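Local coordinates for protein endo-1,3-beta-glucanase, family GH16 (Zobellia galactanivorans, PDB 4CRQ) that forms the catalytic module of a laminarinase, probably cutting internal beta-1,3 bonds of laminarin-type glucans, and binds a calcium ion, at residues D13-D18 against A43-G48; V20-M25 against S66-T71; K70-K75 against E195-L200. The protein carries 1 engineered substitution. All blocks are in the same frame, centred on the assembly; numbering follows the deposited sequence.

From the N terminus, the chain leaves strand 4-9 and runs through 13-18. Contact 1 closes the first loop when 43-48 returns beside it, next to the calcium ion. Contact 2 opens before that loop is closed, at 20-25, and ends at 66-71, so the two cross. They touch where Ile15 and Ala43 meet Phe21. Contact 3 starts on the residues where contact 2 ends, sharing Lys70 and Thr71, and reaches far along the chain to 195-200. Contact 1 is closed before contact 3 opens. Together they tie the N-terminal loop and strand 20-22 to strand 62-70, and that strand to 196-204.

Contact 1: D13-D18 against A43-G48; sequences DGIGPD and AAVENG. With CA (calcium ion), chain C.
Two peptide planes of the 13-18 loop lie against the methyls of Val45. CG1 sits over one face of the Asp13-Gly14 peptide, 3.7 Å from Asp13 C. CG2 does the same at the next plane, 3.6 Å from Gly14 C. In both cases the methyl stands almost straight above the carbonyl carbon. With chi1 at 162°, CG1 points away from the valine's own nitrogen and CG2 lies beside it, which spreads the methyls along the loop. At Gly14 they meet bare backbone.

Ile15 continues the apolar patch. Its CG1 meets Val45 CG2 at 3.7 Å, and the two side chains run past each other in opposite directions. CD1 reaches further along strand 43-46, to 4.1 Å from Ala43 CB. No hydrogen bond joins the two segments, so dispersion and shape carry the contact. Leu50, Phe21 and Met69 also touch Ile15, and Phe11 touches Val45.

Asn47 and Gly48, both with positive phi, turn the chain from strand 43-46 into strand 49-59. This tight hairpin turn presents Gly48 O to the calcium ion at 2.3 Å. Three waters also bind the metal, with Glu10 and Asp225 contributing ligands from elsewhere in the chain. The patch thus lies beside a metal site that joins separate parts of the chain, consistent with the structural calcium site of many GH16 jelly-roll domains.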
loop_
_atom_site.group_PDB
_atom_site.type_symbol
_atom_site.label_atom_id
_atom_site.label_comp_id
_atom_site.label_asym_id
_atom_site.label_seq_id
_atom_site.Cartn_x
_atom_site.Cartn_y
_atom_site.Cartn_z
ATOM N N ASP A 13 -13.402 16.199 -4.562
ATOM C CA ASP A 13 -14.323 16.033 -5.712
ATOM C C ASP A 13 -13.750 15.202 -6.846
ATOM O O ASP A 13 -14.505 14.719 -7.718
ATOM C CB ASP A 13 -14.749 17.414 -6.231
ATOM C CG ASP A 13 -15.654 18.170 -5.254
ATOM O OD1 ASP A 13 -16.784 17.693 -4.978
ATOM O OD2 ASP A 13 -15.237 19.251 -4.768
ATOM N N GLY A 14 -12.426 15.051 -6.833
ATOM C CA GLY A 14 -11.727 14.228 -7.796
ATOM C C GLY A 14 -10.397 13.759 -7.260
ATOM O O GLY A 14 -10.006 14.069 -6.109
ATOM N N ILE A 15 -9.705 12.996 -8.099
ATOM C CA ILE A 15 -8.396 12.444 -7.759
ATOM C C ILE A 15 -7.400 13.559 -8.049
ATOM O O ILE A 15 -7.493 14.221 -9.116
ATOM C CB ILE A 15 -8.114 11.112 -8.505
ATOM C CG1 ILE A 15 -9.168 10.064 -8.062
ATOM C CG2 ILE A 15 -6.678 10.638 -8.257
ATOM C CD1 ILE A 15 -9.111 8.673 -8.677
ATOM N N GLY A 16 -6.467 13.785 -7.124
ATOM C CA GLY A 16 -5.489 14.878 -7.284
ATOM C C GLY A 16 -4.473 14.650 -8.398
ATOM O O GLY A 16 -4.429 13.561 -8.974
ATOM N N PRO A 17 -3.635 15.670 -8.683
ATOM C CA PRO A 17 -2.719 15.659 -9.847
ATOM C C PRO A 17 -1.470 14.757 -9.704
ATOM O O PRO A 17 -0.717 14.617 -10.708
ATOM C CB PRO A 17 -2.319 17.142 -9.982
ATOM C CG PRO A 17 -2.405 17.664 -8.595
ATOM C CD PRO A 17 -3.534 16.928 -7.912
ATOM N N ASP A 18 -1.256 14.172 -8.515
ATOM C CA ASP A 18 0.010 13.436 -8.259
ATOM C C ASP A 18 -0.060 11.922 -8.402
ATOM O O ASP A 18 0.882 11.227 -8.063
ATOM C CB ASP A 18 0.601 13.876 -6.904
ATOM C CG ASP A 18 0.911 15.344 -6.890
ATOM O OD1 ASP A 18 1.615 15.792 -7.820
ATOM O OD2 ASP A 18 0.448 16.057 -5.976
ATOM N N ALA A 43 -11.098 3.187 -10.286
ATOM C CA ALA A 43 -10.835 4.219 -9.272
ATOM C C ALA A 43 -11.738 5.400 -9.542
ATOM O O ALA A 43 -11.829 5.842 -10.696
ATOM C CB ALA A 43 -9.370 4.636 -9.287
ATOM N N ALA A 44 -12.404 5.914 -8.504
ATOM C CA ALA A 44 -13.318 7.059 -8.640
ATOM C C ALA A 44 -13.366 7.805 -7.328
ATOM O O ALA A 44 -12.791 7.349 -6.359
ATOM C CB ALA A 44 -14.718 6.586 -9.047
ATOM N N VAL A 45 -14.020 8.962 -7.279
ATOM C CA VAL A 45 -14.213 9.673 -6.019
ATOM C C VAL A 45 -15.713 9.760 -5.780
ATOM O O VAL A 45 -16.475 10.074 -6.710
ATOM C CB VAL A 45 -13.527 11.064 -6.013
ATOM C CG1 VAL A 45 -14.046 12.012 -4.919
ATOM C CG2 VAL A 45 -12.035 10.871 -5.846
ATOM N N GLU A 46 -16.111 9.472 -4.542
ATOM C CA GLU A 46 -17.506 9.573 -4.103
ATOM C C GLU A 46 -17.510 10.125 -2.701
ATOM O O GLU A 46 -16.795 9.595 -1.842
ATOM C CB GLU A 46 -18.225 8.214 -4.077
ATOM C CG GLU A 46 -18.422 7.491 -5.402
ATOM C CD GLU A 46 -19.253 6.215 -5.240
ATOM O OE1 GLU A 46 -20.471 6.308 -4.959
ATOM O OE2 GLU A 46 -18.702 5.112 -5.395
ATOM N N ASN A 47 -18.300 11.180 -2.466
ATOM C CA ASN A 47 -18.488 11.752 -1.107
ATOM C C ASN A 47 -17.177 12.001 -0.352
ATOM O O ASN A 47 -17.030 11.610 0.821
ATOM C CB ASN A 47 -19.443 10.856 -0.276
ATOM C CG ASN A 47 -20.788 10.643 -0.952
ATOM O OD1 ASN A 47 -21.399 11.582 -1.469
ATOM N ND2 ASN A 47 -21.251 9.404 -0.954
ATOM N N GLY A 48 -16.223 12.633 -1.035
ATOM C CA GLY A 48 -14.935 12.961 -0.420
ATOM C C GLY A 48 -13.972 11.809 -0.196
ATOM O O GLY A 48 -12.994 11.970 0.540
HETATM CA CA CA C . -11.684 13.236 1.896
HETATM O O HOH W 1 -12.757 15.403 0.993
HETATM O O HOH W 2 -10.581 14.534 3.491
HETATM O O HOH W 3 -13.847 13.993 2.978
#

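Contact 2: V20-M25 against S66-T71; sequences VFETGM and SARMKT. With ACT (acetate ion), chain F.
Glu22 meets Arg68 and Lys70 in a salt-bridge network on an antiparallel strand pair of the GH16 beta-sandwich. Arg68 NE gives a bent bond to Glu22 OE1, 2.7 Å long with 139° at the hydrogen. It comes from above the carboxylate plane, and the flat groups are 64° apart. Arg68 reaches the acid with a stretched chain. Lys70 NZ gives Glu22 OE2 a weak bond of 3.5 Å; its stronger partner is Gln72. An acetate ion, probably from the crystallisation liquor, takes bonds from Arg68 NH2 and Lys70 NZ. A leucine in place of Arg68 would probably leave Glu22 OE1 without its charged mate and the carboxylate freer to turn.

The backbone sets these groups in register. Glu22 N bonds to Arg68 O at 2.9 Å, almost straight (177°). Val20 N bonds to Lys70 O at 2.7 Å, and Lys70 N bonds back to Val20 O. On the other face, Met69 CG touches Phe21 CE2 at 3.4 Å, and Met69 SD makes an oblique Met-aromatic contact with the ring. Arg40 adds a cation-pi contact to Phe21. Between Glu22 and Arg68 a water replaces the return bond, donating to Glu22 O at 2.8 Å and accepting from Arg68 N.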
loop_
_atom_site.group_PDB
_atom_site.type_symbol
_atom_site.label_atom_id
_atom_site.label_comp_id
_atom_site.label_asym_id
_atom_site.label_seq_id
_atom_site.Cartn_x
_atom_site.Cartn_y
_atom_site.Cartn_z
ATOM N N VAL A 20 -0.605 8.408 -10.743
ATOM C CA VAL A 20 -0.473 7.672 -12.004
ATOM C C VAL A 20 -1.197 6.356 -11.793
ATOM O O VAL A 20 -1.040 5.710 -10.731
ATOM C CB VAL A 20 1.025 7.428 -12.341
ATOM C CG1 VAL A 20 1.229 6.487 -13.528
ATOM C CG2 VAL A 20 1.721 8.763 -12.578
ATOM N N PHE A 21 -1.971 5.933 -12.784
ATOM C CA PHE A 21 -2.746 4.685 -12.702
ATOM C C PHE A 21 -2.032 3.597 -13.461
ATOM O O PHE A 21 -1.573 3.818 -14.577
ATOM C CB PHE A 21 -4.152 4.922 -13.251
ATOM C CG PHE A 21 -4.907 5.934 -12.448
ATOM C CD1 PHE A 21 -4.767 7.312 -12.726
ATOM C CD2 PHE A 21 -5.740 5.534 -11.390
ATOM C CE1 PHE A 21 -5.446 8.272 -11.973
ATOM C CE2 PHE A 21 -6.428 6.501 -10.634
ATOM C CZ PHE A 21 -6.279 7.865 -10.923
ATOM N N GLU A 22 -1.938 2.426 -12.845
ATOM C CA GLU A 22 -1.345 1.249 -13.496
ATOM C C GLU A 22 -2.458 0.403 -14.094
ATOM O O GLU A 22 -3.603 0.453 -13.629
ATOM C CB GLU A 22 -0.461 0.484 -12.516
ATOM C CG GLU A 22 0.790 1.298 -12.212
ATOM C CD GLU A 22 1.706 0.627 -11.242
ATOM O OE1 GLU A 22 1.356 0.533 -10.064
ATOM O OE2 GLU A 22 2.800 0.208 -11.690
ATOM N N THR A 23 -2.136 -0.365 -15.133
ATOM C CA THR A 23 -3.133 -1.192 -15.778
ATOM C C THR A 23 -2.567 -2.580 -16.000
ATOM O O THR A 23 -1.320 -2.743 -16.043
ATOM C CB THR A 23 -3.591 -0.596 -17.151
ATOM O OG1 THR A 23 -2.471 -0.599 -18.038
ATOM C CG2 THR A 23 -4.095 0.821 -17.083
ATOM N N GLY A 24 -3.459 -3.560 -16.170
ATOM C CA GLY A 24 -3.053 -4.930 -16.498
ATOM C C GLY A 24 -2.611 -5.758 -15.327
ATOM O O GLY A 24 -2.935 -5.489 -14.136
ATOM N N MET A 25 -1.846 -6.787 -15.681
ATOM C CA MET A 25 -1.459 -7.847 -14.726
ATOM C C MET A 25 0.030 -7.896 -14.359
ATOM O O MET A 25 0.459 -8.793 -13.619
ATOM C CB MET A 25 -1.971 -9.228 -15.196
ATOM C CG MET A 25 -3.482 -9.263 -15.435
ATOM S SD MET A 25 -4.068 -10.906 -15.853
ATOM C CE MET A 25 -4.107 -11.716 -14.251
ATOM N N SER A 66 -9.582 -4.186 -10.833
ATOM C CA SER A 66 -9.449 -3.337 -9.654
ATOM C C SER A 66 -8.572 -2.159 -10.084
ATOM O O SER A 66 -8.371 -1.968 -11.302
ATOM C CB SER A 66 -8.831 -4.126 -8.496
ATOM O OG SER A 66 -8.904 -3.369 -7.284
ATOM N N ALA A 67 -8.057 -1.382 -9.126
ATOM C CA ALA A 67 -7.177 -0.264 -9.441
ATOM C C ALA A 67 -5.925 -0.275 -8.593
ATOM O O ALA A 67 -5.927 -0.784 -7.479
ATOM C CB ALA A 67 -7.899 1.063 -9.265
ATOM N N ARG A 68 -4.862 0.282 -9.162
ATOM C CA ARG A 68 -3.570 0.454 -8.520
ATOM C C ARG A 68 -3.049 1.818 -8.964
ATOM O O ARG A 68 -2.971 2.101 -10.166
ATOM C CB ARG A 68 -2.598 -0.677 -8.900
ATOM C CG ARG A 68 -1.168 -0.475 -8.382
ATOM C CD ARG A 68 -0.373 -1.776 -8.514
ATOM N NE ARG A 68 1.080 -1.567 -8.423
ATOM C CZ ARG A 68 1.967 -2.499 -8.039
ATOM N NH1 ARG A 68 1.553 -3.718 -7.657
ATOM N NH2 ARG A 68 3.260 -2.203 -8.017
ATOM N N MET A 69 -2.699 2.655 -7.986
ATOM C CA MET A 69 -2.280 4.033 -8.220
ATOM C C MET A 69 -0.983 4.330 -7.507
ATOM O O MET A 69 -0.753 3.786 -6.442
ATOM C CB MET A 69 -3.329 4.947 -7.600
ATOM C CG MET A 69 -4.723 4.839 -8.139
ATOM S SD MET A 69 -5.893 5.534 -6.953
ATOM C CE MET A 69 -5.471 7.294 -6.877
ATOM N N LYS A 70 -0.139 5.197 -8.064
ATOM C CA LYS A 70 1.153 5.525 -7.454
ATOM C C LYS A 70 1.474 6.983 -7.693
ATOM O O LYS A 70 0.959 7.563 -8.654
ATOM C CB LYS A 70 2.252 4.576 -8.022
ATOM C CG LYS A 70 2.454 4.737 -9.529
ATOM C CD LYS A 70 3.459 3.762 -10.134
ATOM C CE LYS A 70 3.562 3.971 -11.638
ATOM N NZ LYS A 70 4.606 3.096 -12.246
ATOM N N THR A 71 2.325 7.558 -6.832
ATOM C CA THR A 71 2.756 8.940 -7.016
ATOM C C THR A 71 4.126 8.995 -7.713
ATOM O O THR A 71 4.731 10.072 -7.792
ATOM C CB THR A 71 2.812 9.718 -5.677
ATOM O OG1 THR A 71 3.838 9.185 -4.834
ATOM C CG2 THR A 71 1.479 9.658 -4.955
HETATM C C ACT F . 5.672 0.110 -10.118
HETATM O O ACT F . 4.477 -0.133 -9.850
HETATM O OXT ACT F . 6.092 0.750 -11.123
HETATM C CH3 ACT F . 6.659 -0.416 -9.154
HETATM O O HOH W 4 -5.643 1.333 -11.884
#

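Contact 3: K70-K75 against E195-L200; sequences KTQGRK and EFFILL. With ACT (acetate ion), chain F.
Gln72 lies flat along the ring of Phe197. Its CB stands over the middle of one face, 3.4 Å from the ring centroid and almost on the normal, a CH-pi contact. CG moves outward over CE2 of Phe197. CD lies just beyond the rim, 3.7 Å from Phe197 CZ. The amide runs nearly parallel to the ring, 15° between the planes, but is offset past the CZ-CE2 side. At the tip, NE2 stays near Phe197 CE2, while OE1 takes a bond of 2.7 Å from Lys70 NZ, nearly in line with the carbonyl. That bond is likely to settle which way the amide faces. The path depends on an extended chain with CG anti to the backbone N (chi1 -177°).

Thr71 holds the backbones together. Its N bonds to Ile198 O at 2.8 Å. Its OG1 accepts a straight bond from Ile198 N (3.0 Å, 172°) and donates to Lys75 O at 2.7 Å. The hydroxyl therefore joins strand and turn at one point. Thr71 O receives both Arg74 N and Lys75 N, which closes the turn that follows. Lys70 CB rests on Leu199 CG at 3.9 Å, where the two residues form an antiparallel non-hydrogen-bonded pair.

Around this contact, Ile105 and Thr106 of helix 105-108 touch Gln72. Strand 94-102 pairs with 196-204 and packs on Phe197 through Leu101. Trp7 of strand 4-9 touches Thr71, Lys75 and Ile198, so the turn sits between that strand, the short helix and strand 196-204.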
loop_
_atom_site.group_PDB
_atom_site.type_symbol
_atom_site.label_atom_id
_atom_site.label_comp_id
_atom_site.label_asym_id
_atom_site.label_seq_id
_atom_site.Cartn_x
_atom_site.Cartn_y
_atom_site.Cartn_z
ATOM N N LYS A 70 -0.139 5.197 -8.064
ATOM C CA LYS A 70 1.153 5.525 -7.454
ATOM C C LYS A 70 1.474 6.983 -7.693
ATOM O O LYS A 70 0.959 7.563 -8.654
ATOM C CB LYS A 70 2.252 4.576 -8.022
ATOM C CG LYS A 70 2.454 4.737 -9.529
ATOM C CD LYS A 70 3.459 3.762 -10.134
ATOM C CE LYS A 70 3.562 3.971 -11.638
ATOM N NZ LYS A 70 4.606 3.096 -12.246
ATOM N N THR A 71 2.325 7.558 -6.832
ATOM C CA THR A 71 2.756 8.940 -7.016
ATOM C C THR A 71 4.126 8.995 -7.713
ATOM O O THR A 71 4.731 10.072 -7.792
ATOM C CB THR A 71 2.812 9.718 -5.677
ATOM O OG1 THR A 71 3.838 9.185 -4.834
ATOM C CG2 THR A 71 1.479 9.658 -4.955
ATOM N N GLN A 72 4.624 7.849 -8.200
ATOM C CA GLN A 72 5.933 7.796 -8.881
ATOM C C GLN A 72 6.115 8.882 -9.949
ATOM O O GLN A 72 5.245 9.017 -10.826
ATOM C CB GLN A 72 6.180 6.396 -9.451
ATOM C CG GLN A 72 7.540 6.224 -10.119
ATOM C CD GLN A 72 7.732 4.813 -10.623
ATOM O OE1 GLN A 72 6.755 4.118 -10.925
ATOM N NE2 GLN A 72 8.987 4.372 -10.712
ATOM N N GLY A 73 7.215 9.646 -9.855
ATOM C CA GLY A 73 7.527 10.728 -10.805
ATOM C C GLY A 73 6.807 12.052 -10.551
ATOM O O GLY A 73 7.057 13.052 -11.259
ATOM N N ARG A 74 5.908 12.064 -9.561
ATOM C CA ARG A 74 5.121 13.260 -9.216
ATOM C C ARG A 74 5.338 13.697 -7.785
ATOM O O ARG A 74 5.476 14.916 -7.536
ATOM C CB ARG A 74 3.625 13.061 -9.527
ATOM C CG ARG A 74 3.436 12.678 -10.983
ATOM C CD ARG A 74 2.032 12.738 -11.477
ATOM N NE ARG A 74 1.960 12.374 -12.896
ATOM C CZ ARG A 74 0.825 12.366 -13.589
ATOM N NH1 ARG A 74 -0.329 12.705 -12.988
ATOM N NH2 ARG A 74 0.830 12.026 -14.871
ATOM N N LYS A 75 5.391 12.738 -6.849
ATOM C CA LYS A 75 5.550 13.114 -5.458
ATOM C C LYS A 75 6.326 12.039 -4.747
ATOM O O LYS A 75 5.944 10.877 -4.818
ATOM C CB LYS A 75 4.155 13.352 -4.853
ATOM C CG LYS A 75 4.081 14.187 -3.610
ATOM C CD LYS A 75 4.626 15.604 -3.671
ATOM C CE LYS A 75 3.972 16.578 -4.638
ATOM N NZ LYS A 75 4.461 17.948 -4.257
ATOM N N GLU A 195 14.550 8.664 -1.290
ATOM C CA GLU A 195 13.167 9.095 -1.524
ATOM C C GLU A 195 12.301 7.922 -1.988
ATOM O O GLU A 195 12.737 7.088 -2.789
ATOM C CB GLU A 195 13.064 10.239 -2.539
ATOM C CG GLU A 195 13.660 11.529 -2.021
ATOM C CD GLU A 195 13.191 12.768 -2.753
ATOM O OE1 GLU A 195 12.209 12.735 -3.509
ATOM O OE2 GLU A 195 13.811 13.816 -2.559
ATOM N N PHE A 196 11.073 7.879 -1.474
ATOM C CA PHE A 196 10.085 6.843 -1.800
ATOM C C PHE A 196 8.788 7.479 -2.296
ATOM O O PHE A 196 8.409 8.546 -1.805
ATOM C CB PHE A 196 9.733 5.974 -0.555
ATOM C CG PHE A 196 10.770 4.913 -0.166
ATOM C CD1 PHE A 196 12.123 5.221 0.073
ATOM C CD2 PHE A 196 10.349 3.584 -0.000
ATOM C CE1 PHE A 196 13.019 4.209 0.428
ATOM C CE2 PHE A 196 11.232 2.575 0.359
ATOM C CZ PHE A 196 12.576 2.882 0.576
ATOM N N PHE A 197 8.094 6.845 -3.244
ATOM C CA PHE A 197 6.770 7.304 -3.698
ATOM C C PHE A 197 5.686 6.416 -3.037
ATOM O O PHE A 197 6.002 5.337 -2.489
ATOM C CB PHE A 197 6.652 7.338 -5.233
ATOM C CG PHE A 197 6.879 6.000 -5.916
ATOM C CD1 PHE A 197 5.805 5.094 -6.129
ATOM C CD2 PHE A 197 8.171 5.637 -6.379
ATOM C CE1 PHE A 197 6.012 3.867 -6.777
ATOM C CE2 PHE A 197 8.383 4.397 -7.023
ATOM C CZ PHE A 197 7.298 3.519 -7.220
ATOM N N ILE A 198 4.426 6.848 -3.084
ATOM C CA ILE A 198 3.303 6.159 -2.421
ATOM C C ILE A 198 2.442 5.364 -3.423
ATOM O O ILE A 198 2.284 5.821 -4.594
ATOM C CB ILE A 198 2.439 7.215 -1.695
ATOM C CG1 ILE A 198 3.250 7.867 -0.559
ATOM C CG2 ILE A 198 1.142 6.603 -1.101
ATOM C CD1 ILE A 198 2.636 9.132 0.052
ATOM N N LEU A 199 1.881 4.233 -2.966
ATOM C CA LEU A 199 0.951 3.420 -3.761
ATOM C C LEU A 199 -0.272 3.063 -2.939
ATOM O O LEU A 199 -0.195 2.893 -1.704
ATOM C CB LEU A 199 1.608 2.095 -4.222
ATOM C CG LEU A 199 2.925 2.209 -5.019
ATOM C CD1 LEU A 199 4.132 2.049 -4.108
ATOM C CD2 LEU A 199 2.998 1.151 -6.108
ATOM N N LEU A 200 -1.400 2.958 -3.651
ATOM C CA LEU A 200 -2.655 2.419 -3.116
ATOM C C LEU A 200 -3.177 1.416 -4.113
ATOM O O LEU A 200 -3.170 1.676 -5.332
ATOM C CB LEU A 200 -3.696 3.542 -2.949
ATOM C CG LEU A 200 -3.486 4.489 -1.772
ATOM C CD1 LEU A 200 -4.379 5.697 -1.986
ATOM C CD2 LEU A 200 -3.767 3.824 -0.419
HETATM C C ACT F . 5.672 0.110 -10.118
HETATM O O ACT F . 4.477 -0.133 -9.850
HETATM O OXT ACT F . 6.092 0.750 -11.123
HETATM C CH3 ACT F . 6.659 -0.416 -9.154
#